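Local coordinates for protein single-stranded DNA specific exonuclease RecJ (Thermus thermophilus, PDB 2ZXR) that degrades single-stranded DNA exonucleolytically in the 5' to 3' direction, using divalent metal ions, and has no detectable activity on single-stranded RNA, at residues 79-87 / 269-277; 183-193 / 218-229. All coordinates share one frame; numbering follows the deposited sequence.

Contact 1: 79-87 / 269-277; sequences GDYDADGLT and APRINAASR. With MG (magnesium ion), chain B.
The methyl branch CG2 of Ile272 lies between two side chains of helix 83-87, 3.9 Å from Ala83 CB and 3.8 Å from Leu86 CD1. The Leu86 and Ile272 chains pass alongside one another pointing opposite ways, and Ala269 CB adds a looser contact, 4.4 Å from Ala83 CB. The two short helical segments run almost perpendicular, at 91°.

Next to Ile272 in sequence, Asn273 turns the contact polar. Its OD1 accepts from Ala83 N, in the first turn of the other helix, at 2.7 Å, the donor standing nearly in line with the side-chain carbonyl. Asp82, the N-cap, serves the same turn from within its own segment: OD2 takes Gly85 N over 3.1 Å in an almost straight bond. At the polar edge, a chi1 of 175° sets Ser276 OG beside two carbonyls, 2.6 Å from Tyr81 O and 3.0 Å from Asp80 O, either of which its single proton could serve.

Asp80, Asp82 and Asp84 all bind manganese, and here Asp84 OD2 holds the magnesium ion while Asp82 OD1 accepts from a metal-bound water. Helix 269-277 is placed like a second shell, its bond to Ala83 N consistent with positioning the aspartate-rich loop.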
loop_
_atom_site.group_PDB
_atom_site.type_symbol
_atom_site.label_atom_id
_atom_site.label_comp_id
_atom_site.label_asym_id
_atom_site.label_seq_id
_atom_site.Cartn_x
_atom_site.Cartn_y
_atom_site.Cartn_z
ATOM N N GLY A 79 -4.736 -19.877 -20.056
ATOM C CA GLY A 79 -4.488 -18.715 -19.215
ATOM C C GLY A 79 -3.043 -18.252 -19.376
ATOM O O GLY A 79 -2.135 -18.763 -18.711
ATOM N N ASP A 80 -2.808 -17.277 -20.251
ATOM C CA ASP A 80 -1.437 -16.824 -20.487
ATOM C C ASP A 80 -1.263 -15.312 -20.623
ATOM O O ASP A 80 -0.223 -14.834 -21.073
ATOM C CB ASP A 80 -0.911 -17.500 -21.748
ATOM C CG ASP A 80 -1.773 -17.207 -22.972
ATOM O OD1 ASP A 80 -1.804 -18.062 -23.880
ATOM O OD2 ASP A 80 -2.417 -16.134 -23.037
ATOM N N TYR A 81 -2.270 -14.560 -20.223
ATOM C CA TYR A 81 -2.178 -13.126 -20.360
ATOM C C TYR A 81 -1.090 -12.461 -19.513
ATOM O O TYR A 81 -0.419 -11.530 -19.973
ATOM C CB TYR A 81 -3.523 -12.489 -20.028
ATOM C CG TYR A 81 -3.520 -11.013 -20.316
ATOM C CD1 TYR A 81 -3.681 -10.537 -21.624
ATOM C CD2 TYR A 81 -3.285 -10.085 -19.293
ATOM C CE1 TYR A 81 -3.603 -9.178 -21.905
ATOM C CE2 TYR A 81 -3.201 -8.720 -19.568
ATOM C CZ TYR A 81 -3.360 -8.277 -20.872
ATOM O OH TYR A 81 -3.267 -6.932 -21.143
ATOM N N ASP A 82 -0.922 -12.938 -18.282
ATOM C CA ASP A 82 0.038 -12.346 -17.355
ATOM C C ASP A 82 0.413 -13.380 -16.310
ATOM O O ASP A 82 -0.068 -14.515 -16.372
ATOM C CB ASP A 82 -0.587 -11.106 -16.698
ATOM C CG ASP A 82 -1.921 -11.408 -16.014
ATOM O OD1 ASP A 82 -2.657 -10.453 -15.679
ATOM O OD2 ASP A 82 -2.252 -12.599 -15.806
ATOM N N ALA A 83 1.248 -12.990 -15.351
ATOM C CA ALA A 83 1.727 -13.907 -14.322
ATOM C C ALA A 83 0.627 -14.658 -13.565
ATOM O O ALA A 83 0.789 -15.832 -13.241
ATOM C CB ALA A 83 2.628 -13.164 -13.328
ATOM N N ASP A 84 -0.472 -13.972 -13.282
ATOM C CA ASP A 84 -1.591 -14.581 -12.578
ATOM C C ASP A 84 -2.176 -15.736 -13.424
ATOM O O ASP A 84 -2.415 -16.825 -12.911
ATOM C CB ASP A 84 -2.666 -13.514 -12.283
ATOM C CG ASP A 84 -3.721 -13.995 -11.286
ATOM O OD1 ASP A 84 -3.392 -14.824 -10.408
ATOM O OD2 ASP A 84 -4.880 -13.522 -11.362
ATOM N N GLY A 85 -2.425 -15.494 -14.709
ATOM C CA GLY A 85 -2.950 -16.552 -15.561
ATOM C C GLY A 85 -1.931 -17.675 -15.788
ATOM O O GLY A 85 -2.280 -18.866 -15.784
ATOM N N LEU A 86 -0.667 -17.318 -15.986
ATOM C CA LEU A 86 0.356 -18.327 -16.215
ATOM C C LEU A 86 0.649 -19.213 -15.004
ATOM O O LEU A 86 0.835 -20.439 -15.159
ATOM C CB LEU A 86 1.650 -17.683 -16.704
ATOM C CG LEU A 86 1.584 -17.067 -18.102
ATOM C CD1 LEU A 86 2.836 -16.251 -18.373
ATOM C CD2 LEU A 86 1.463 -18.173 -19.137
ATOM N N THR A 87 0.696 -18.620 -13.807
ATOM C CA THR A 87 0.974 -19.429 -12.635
ATOM C C THR A 87 -0.246 -20.296 -12.362
ATOM O O THR A 87 -0.110 -21.449 -11.949
ATOM C CB THR A 87 1.352 -18.571 -11.399
ATOM O OG1 THR A 87 0.345 -17.591 -11.150
ATOM C CG2 THR A 87 2.704 -17.895 -11.623
ATOM N N ALA A 269 7.620 -11.227 -10.992
ATOM C CA ALA A 269 6.476 -11.084 -11.865
ATOM C C ALA A 269 6.762 -10.282 -13.133
ATOM O O ALA A 269 6.274 -10.632 -14.198
ATOM C CB ALA A 269 5.307 -10.472 -11.103
ATOM N N PRO A 270 7.519 -9.175 -13.031
ATOM C CA PRO A 270 7.794 -8.414 -14.257
ATOM C C PRO A 270 8.505 -9.239 -15.325
ATOM O O PRO A 270 8.265 -9.030 -16.520
ATOM C CB PRO A 270 8.641 -7.241 -13.764
ATOM C CG PRO A 270 8.062 -7.007 -12.390
ATOM C CD PRO A 270 7.956 -8.424 -11.842
ATOM N N ARG A 271 9.383 -10.159 -14.924
ATOM C CA ARG A 271 10.091 -10.989 -15.918
ATOM C C ARG A 271 9.094 -11.899 -16.648
ATOM O O ARG A 271 9.155 -12.082 -17.867
ATOM C CB ARG A 271 11.134 -11.881 -15.267
ATOM C CG ARG A 271 12.546 -11.401 -15.373
ATOM C CD ARG A 271 12.861 -10.386 -14.321
ATOM N NE ARG A 271 14.293 -10.110 -14.260
ATOM C CZ ARG A 271 14.827 -9.191 -13.467
ATOM N NH1 ARG A 271 14.052 -8.484 -12.671
ATOM N NH2 ARG A 271 16.121 -8.945 -13.504
ATOM N N ILE A 272 8.183 -12.472 -15.875
ATOM C CA ILE A 272 7.171 -13.339 -16.418
ATOM C C ILE A 272 6.221 -12.521 -17.300
ATOM O O ILE A 272 5.867 -12.949 -18.409
ATOM C CB ILE A 272 6.347 -14.000 -15.264
ATOM C CG1 ILE A 272 7.241 -14.959 -14.475
ATOM C CG2 ILE A 272 5.132 -14.715 -15.836
ATOM C CD1 ILE A 272 6.579 -15.571 -13.252
ATOM N N ASN A 273 5.814 -11.337 -16.821
ATOM C CA ASN A 273 4.878 -10.528 -17.600
ATOM C C ASN A 273 5.464 -10.032 -18.904
ATOM O O ASN A 273 4.745 -9.906 -19.886
ATOM C CB ASN A 273 4.351 -9.314 -16.802
ATOM C CG ASN A 273 3.398 -9.714 -15.682
ATOM O OD1 ASN A 273 2.694 -10.722 -15.777
ATOM N ND2 ASN A 273 3.359 -8.920 -14.631
ATOM N N ALA A 274 6.760 -9.746 -18.911
ATOM C CA ALA A 274 7.421 -9.247 -20.113
ATOM C C ALA A 274 7.348 -10.259 -21.239
ATOM O O ALA A 274 7.216 -9.880 -22.396
ATOM C CB ALA A 274 8.892 -8.912 -19.821
ATOM N N ALA A 275 7.455 -11.544 -20.897
ATOM C CA ALA A 275 7.414 -12.609 -21.900
ATOM C C ALA A 275 6.075 -12.564 -22.595
ATOM O O ALA A 275 5.975 -12.622 -23.824
ATOM C CB ALA A 275 7.610 -13.987 -21.240
ATOM N N SER A 276 5.038 -12.442 -21.791
ATOM C CA SER A 276 3.705 -12.387 -22.330
ATOM C C SER A 276 3.454 -11.088 -23.094
ATOM O O SER A 276 2.944 -11.129 -24.209
ATOM C CB SER A 276 2.686 -12.551 -21.203
ATOM O OG SER A 276 1.377 -12.390 -21.710
ATOM N N ARG A 277 3.811 -9.942 -22.509
ATOM C CA ARG A 277 3.586 -8.662 -23.171
ATOM C C ARG A 277 4.313 -8.664 -24.512
ATOM O O ARG A 277 3.902 -7.986 -25.434
ATOM C CB ARG A 277 4.118 -7.475 -22.347
ATOM C CG ARG A 277 3.626 -7.310 -20.895
ATOM C CD ARG A 277 4.675 -6.428 -20.115
ATOM N NE ARG A 277 4.465 -6.299 -18.665
ATOM C CZ ARG A 277 3.364 -5.789 -18.101
ATOM N NH1 ARG A 277 2.373 -5.352 -18.865
ATOM N NH2 ARG A 277 3.240 -5.726 -16.775
HETATM MG MG MG B . -5.866 -11.671 -12.319
HETATM O O HOH W 1 -3.951 -10.682 -13.240
#

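Contact 2: 183-193 / 218-229; sequences EKPTGAGVAFL and TIADVAPLWGWN. With MG (magnesium ion), chain B.
Thr218 and Thr186 meet with their hydroxyls 3.6 Å apart, and a water links Thr218 OG1 to Thr186 N and Asn229 OD1. Thr218 OG1 also hydrogen-bonds Ala214 O, one turn back. Thr186 caps helix 187-193 through a weak bond from Gly189 N, while its OG1 also bonds Asp84. At Asp221, a chi1 of 177° extends the carboxylate toward the metal: OD2 binds the magnesium ion at 2.4 Å, and OD1 faces Thr186 CG2. Val222, with positive phi, is the first residue to leave helical geometry, in a Schellman motif. Ala223 CB presses on Thr186 CG2 at a tight 3.4 Å, and Pro224 CG crosses the aliphatic chain of Lys184 at CD.

Trp228 N donates to Glu183 OE2 over 3.2 Å, from above the carboxylate plane. A second water joins that oxygen to Lys184 N and Asn229 N. The indole of Trp228 takes Leu193 CD1 over one face and Phe192 CD2 at its edge; Leu193 CD2 approaches CZ2 to 3.4 Å, and Pro185 CB rests near CZ3. Asn229 ND2 bridges two carbonyls, Lys184 O at 2.7 Å and Pro224 O at 3.0 Å, both in its amide plane, though Lys184 O is met from above its own carbonyl plane.

The 218-229 segment links helix 211-220 to helix 227-239 and packs along the loop leading into helix 187-201. Leu232 touches Phe192, and Ala83 of helix 83-98 touches Ala220.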
loop_
_atom_site.group_PDB
_atom_site.type_symbol
_atom_site.label_atom_id
_atom_site.label_comp_id
_atom_site.label_asym_id
_atom_site.label_seq_id
_atom_site.Cartn_x
_atom_site.Cartn_y
_atom_site.Cartn_z
ATOM N N GLU A 183 -13.395 -12.385 0.795
ATOM C CA GLU A 183 -12.072 -12.890 0.398
ATOM C C GLU A 183 -11.905 -12.507 -1.069
ATOM O O GLU A 183 -12.887 -12.483 -1.810
ATOM C CB GLU A 183 -11.995 -14.415 0.520
ATOM C CG GLU A 183 -12.199 -14.946 1.918
ATOM C CD GLU A 183 -11.184 -14.409 2.905
ATOM O OE1 GLU A 183 -11.303 -14.745 4.099
ATOM O OE2 GLU A 183 -10.267 -13.665 2.500
ATOM N N LYS A 184 -10.679 -12.222 -1.498
ATOM C CA LYS A 184 -10.467 -11.843 -2.890
ATOM C C LYS A 184 -9.364 -12.639 -3.605
ATOM O O LYS A 184 -8.379 -12.076 -4.083
ATOM C CB LYS A 184 -10.189 -10.343 -2.944
ATOM C CG LYS A 184 -11.268 -9.543 -2.202
ATOM C CD LYS A 184 -10.883 -8.079 -2.035
ATOM C CE LYS A 184 -12.100 -7.229 -1.631
ATOM N NZ LYS A 184 -13.250 -7.414 -2.578
ATOM N N PRO A 185 -9.522 -13.968 -3.685
ATOM C CA PRO A 185 -8.508 -14.788 -4.357
ATOM C C PRO A 185 -8.370 -14.372 -5.827
ATOM O O PRO A 185 -9.294 -13.810 -6.413
ATOM C CB PRO A 185 -9.029 -16.215 -4.157
ATOM C CG PRO A 185 -10.505 -16.033 -4.034
ATOM C CD PRO A 185 -10.645 -14.794 -3.194
ATOM N N THR A 186 -7.213 -14.609 -6.428
ATOM C CA THR A 186 -7.026 -14.199 -7.823
ATOM C C THR A 186 -7.213 -15.386 -8.775
ATOM O O THR A 186 -7.682 -16.445 -8.371
ATOM C CB THR A 186 -5.606 -13.594 -8.045
ATOM O OG1 THR A 186 -4.615 -14.610 -7.854
ATOM C CG2 THR A 186 -5.343 -12.467 -7.052
ATOM N N GLY A 187 -6.837 -15.200 -10.035
ATOM C CA GLY A 187 -6.964 -16.286 -10.992
ATOM C C GLY A 187 -6.158 -17.499 -10.541
ATOM O O GLY A 187 -6.631 -18.633 -10.617
ATOM N N ALA A 188 -4.929 -17.265 -10.091
ATOM C CA ALA A 188 -4.071 -18.347 -9.637
ATOM C C ALA A 188 -4.554 -18.855 -8.274
ATOM O O ALA A 188 -4.394 -20.036 -7.950
ATOM C CB ALA A 188 -2.610 -17.872 -9.553
ATOM N N GLY A 189 -5.137 -17.957 -7.480
ATOM C CA GLY A 189 -5.649 -18.354 -6.177
ATOM C C GLY A 189 -6.809 -19.330 -6.321
ATOM O O GLY A 189 -6.910 -20.326 -5.578
ATOM N N VAL A 190 -7.691 -19.035 -7.282
ATOM C CA VAL A 190 -8.850 -19.878 -7.557
ATOM C C VAL A 190 -8.396 -21.206 -8.217
ATOM O O VAL A 190 -8.929 -22.262 -7.885
ATOM C CB VAL A 190 -9.893 -19.116 -8.438
ATOM C CG1 VAL A 190 -11.050 -20.063 -8.829
ATOM C CG2 VAL A 190 -10.467 -17.910 -7.650
ATOM N N ALA A 191 -7.412 -21.160 -9.117
ATOM C CA ALA A 191 -6.882 -22.399 -9.710
ATOM C C ALA A 191 -6.367 -23.304 -8.559
ATOM O O ALA A 191 -6.552 -24.527 -8.553
ATOM C CB ALA A 191 -5.732 -22.089 -10.639
ATOM N N PHE A 192 -5.701 -22.677 -7.596
ATOM C CA PHE A 192 -5.161 -23.381 -6.436
ATOM C C PHE A 192 -6.320 -23.965 -5.603
ATOM O O PHE A 192 -6.277 -25.106 -5.193
ATOM C CB PHE A 192 -4.343 -22.377 -5.606
ATOM C CG PHE A 192 -3.791 -22.928 -4.341
ATOM C CD1 PHE A 192 -2.648 -23.698 -4.349
ATOM C CD2 PHE A 192 -4.399 -22.645 -3.118
ATOM C CE1 PHE A 192 -2.106 -24.179 -3.164
ATOM C CE2 PHE A 192 -3.859 -23.130 -1.926
ATOM C CZ PHE A 192 -2.716 -23.891 -1.958
ATOM N N LEU A 193 -7.358 -23.175 -5.359
ATOM C CA LEU A 193 -8.499 -23.651 -4.579
ATOM C C LEU A 193 -9.158 -24.840 -5.267
ATOM O O LEU A 193 -9.532 -25.812 -4.606
ATOM C CB LEU A 193 -9.513 -22.523 -4.375
ATOM C CG LEU A 193 -9.002 -21.458 -3.396
ATOM C CD1 LEU A 193 -9.847 -20.188 -3.482
ATOM C CD2 LEU A 193 -8.999 -22.050 -1.984
ATOM N N THR A 218 -0.903 -14.172 -7.162
ATOM C CA THR A 218 -1.659 -13.291 -6.256
ATOM C C THR A 218 -0.990 -11.910 -6.143
ATOM O O THR A 218 -1.636 -10.867 -6.262
ATOM C CB THR A 218 -1.745 -13.963 -4.865
ATOM O OG1 THR A 218 -2.430 -15.216 -5.012
ATOM C CG2 THR A 218 -2.482 -13.074 -3.840
ATOM N N ILE A 219 0.314 -11.918 -5.914
ATOM C CA ILE A 219 1.072 -10.679 -5.810
ATOM C C ILE A 219 1.062 -9.940 -7.165
ATOM O O ILE A 219 0.787 -8.743 -7.238
ATOM C CB ILE A 219 2.524 -10.985 -5.340
ATOM C CG1 ILE A 219 2.496 -11.483 -3.878
ATOM C CG2 ILE A 219 3.384 -9.748 -5.489
ATOM C CD1 ILE A 219 3.867 -12.035 -3.349
ATOM N N ALA A 220 1.312 -10.674 -8.243
ATOM C CA ALA A 220 1.327 -10.089 -9.587
ATOM C C ALA A 220 -0.016 -9.454 -9.964
ATOM O O ALA A 220 -0.056 -8.456 -10.681
ATOM C CB ALA A 220 1.703 -11.171 -10.626
ATOM N N ASP A 221 -1.112 -10.044 -9.511
ATOM C CA ASP A 221 -2.446 -9.537 -9.808
ATOM C C ASP A 221 -2.751 -8.245 -9.054
ATOM O O ASP A 221 -3.734 -7.569 -9.367
ATOM C CB ASP A 221 -3.507 -10.581 -9.421
ATOM C CG ASP A 221 -4.948 -10.081 -9.639
ATOM O OD1 ASP A 221 -5.679 -9.836 -8.651
ATOM O OD2 ASP A 221 -5.353 -9.924 -10.797
ATOM N N VAL A 222 -1.926 -7.940 -8.046
ATOM C CA VAL A 222 -2.089 -6.761 -7.204
ATOM C C VAL A 222 -3.409 -6.805 -6.452
ATOM O O VAL A 222 -4.094 -5.807 -6.319
ATOM C CB VAL A 222 -2.003 -5.445 -8.007
ATOM C CG1 VAL A 222 -1.912 -4.239 -7.035
ATOM C CG2 VAL A 222 -0.763 -5.475 -8.926
ATOM N N ALA A 223 -3.756 -7.987 -5.958
ATOM C CA ALA A 223 -4.962 -8.167 -5.194
ATOM C C ALA A 223 -4.629 -7.806 -3.737
ATOM O O ALA A 223 -3.461 -7.800 -3.331
ATOM C CB ALA A 223 -5.427 -9.604 -5.289
ATOM N N PRO A 224 -5.655 -7.476 -2.949
ATOM C CA PRO A 224 -5.508 -7.104 -1.544
ATOM C C PRO A 224 -4.933 -8.264 -0.726
ATOM O O PRO A 224 -5.481 -9.385 -0.714
ATOM C CB PRO A 224 -6.939 -6.759 -1.116
ATOM C CG PRO A 224 -7.595 -6.307 -2.393
ATOM C CD PRO A 224 -7.050 -7.306 -3.399
ATOM N N LEU A 225 -3.838 -7.977 -0.030
ATOM C CA LEU A 225 -3.186 -8.967 0.777
ATOM C C LEU A 225 -3.708 -9.074 2.214
ATOM O O LEU A 225 -3.039 -8.707 3.171
ATOM C CB LEU A 225 -1.689 -8.702 0.769
ATOM C CG LEU A 225 -0.943 -8.811 -0.573
ATOM C CD1 LEU A 225 0.571 -8.912 -0.277
ATOM C CD2 LEU A 225 -1.391 -10.078 -1.354
ATOM N N TRP A 226 -4.929 -9.555 2.359
ATOM C CA TRP A 226 -5.488 -9.773 3.681
ATOM C C TRP A 226 -6.266 -11.081 3.694
ATOM O O TRP A 226 -6.547 -11.659 2.636
ATOM C CB TRP A 226 -6.371 -8.588 4.135
ATOM C CG TRP A 226 -7.417 -8.082 3.179
ATOM C CD1 TRP A 226 -8.494 -8.766 2.690
ATOM C CD2 TRP A 226 -7.521 -6.747 2.664
ATOM N NE1 TRP A 226 -9.270 -7.934 1.899
ATOM C CE2 TRP A 226 -8.692 -6.693 1.866
ATOM C CE3 TRP A 226 -6.739 -5.594 2.802
ATOM C CZ2 TRP A 226 -9.099 -5.526 1.205
ATOM C CZ3 TRP A 226 -7.139 -4.428 2.142
ATOM C CH2 TRP A 226 -8.308 -4.404 1.353
ATOM N N GLY A 227 -6.568 -11.567 4.891
ATOM C CA GLY A 227 -7.299 -12.801 5.031
ATOM C C GLY A 227 -6.628 -13.947 4.295
ATOM O O GLY A 227 -5.417 -14.159 4.419
ATOM N N TRP A 228 -7.425 -14.679 3.519
ATOM C CA TRP A 228 -6.938 -15.817 2.750
ATOM C C TRP A 228 -5.735 -15.448 1.864
ATOM O O TRP A 228 -4.745 -16.188 1.800
ATOM C CB TRP A 228 -8.056 -16.374 1.871
ATOM C CG TRP A 228 -7.726 -17.727 1.342
ATOM C CD1 TRP A 228 -7.897 -18.921 1.984
ATOM C CD2 TRP A 228 -7.135 -18.027 0.073
ATOM N NE1 TRP A 228 -7.449 -19.950 1.192
ATOM C CE2 TRP A 228 -6.976 -19.431 0.010
ATOM C CE3 TRP A 228 -6.724 -17.242 -1.020
ATOM C CZ2 TRP A 228 -6.421 -20.074 -1.101
ATOM C CZ3 TRP A 228 -6.175 -17.874 -2.123
ATOM C CH2 TRP A 228 -6.026 -19.285 -2.159
ATOM N N ASN A 229 -5.811 -14.320 1.174
ATOM C CA ASN A 229 -4.669 -13.942 0.337
ATOM C C ASN A 229 -3.408 -13.760 1.202
ATOM O O ASN A 229 -2.345 -14.159 0.789
ATOM C CB ASN A 229 -4.948 -12.664 -0.479
ATOM C CG ASN A 229 -5.787 -12.919 -1.723
ATOM O OD1 ASN A 229 -5.866 -14.048 -2.241
ATOM N ND2 ASN A 229 -6.391 -11.862 -2.237
HETATM MG MG MG B . -5.866 -11.671 -12.319
HETATM O O HOH W 2 -8.497 -12.733 0.649
HETATM O O HOH W 3 -5.273 -15.457 -4.632
HETATM O O HOH W 1 -3.951 -10.682 -13.240
#

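Contacts 1 and 2, centred about 15 Å apart, meet at one magnesium ion on the same side of the chain's centre. Along the sequence 79-87 comes first, then both segments of contact 2, and 269-277 last, so contact 1 spans contact 2. Segment 79-87 follows strand 74-78 of the parallel five-stranded sheet, in the DHH family region. The two contacts join directly: Asp84 OD2 lies 2.9 Å from Gly187 N, a probable hydrogen bond, and Thr87 OG1 packs on Ala188 CB. Asp84 and Asp221 complete the metal site with Asp136, His160 and His161, so segments far apart in sequence are brought together around the metal centre of the nuclease.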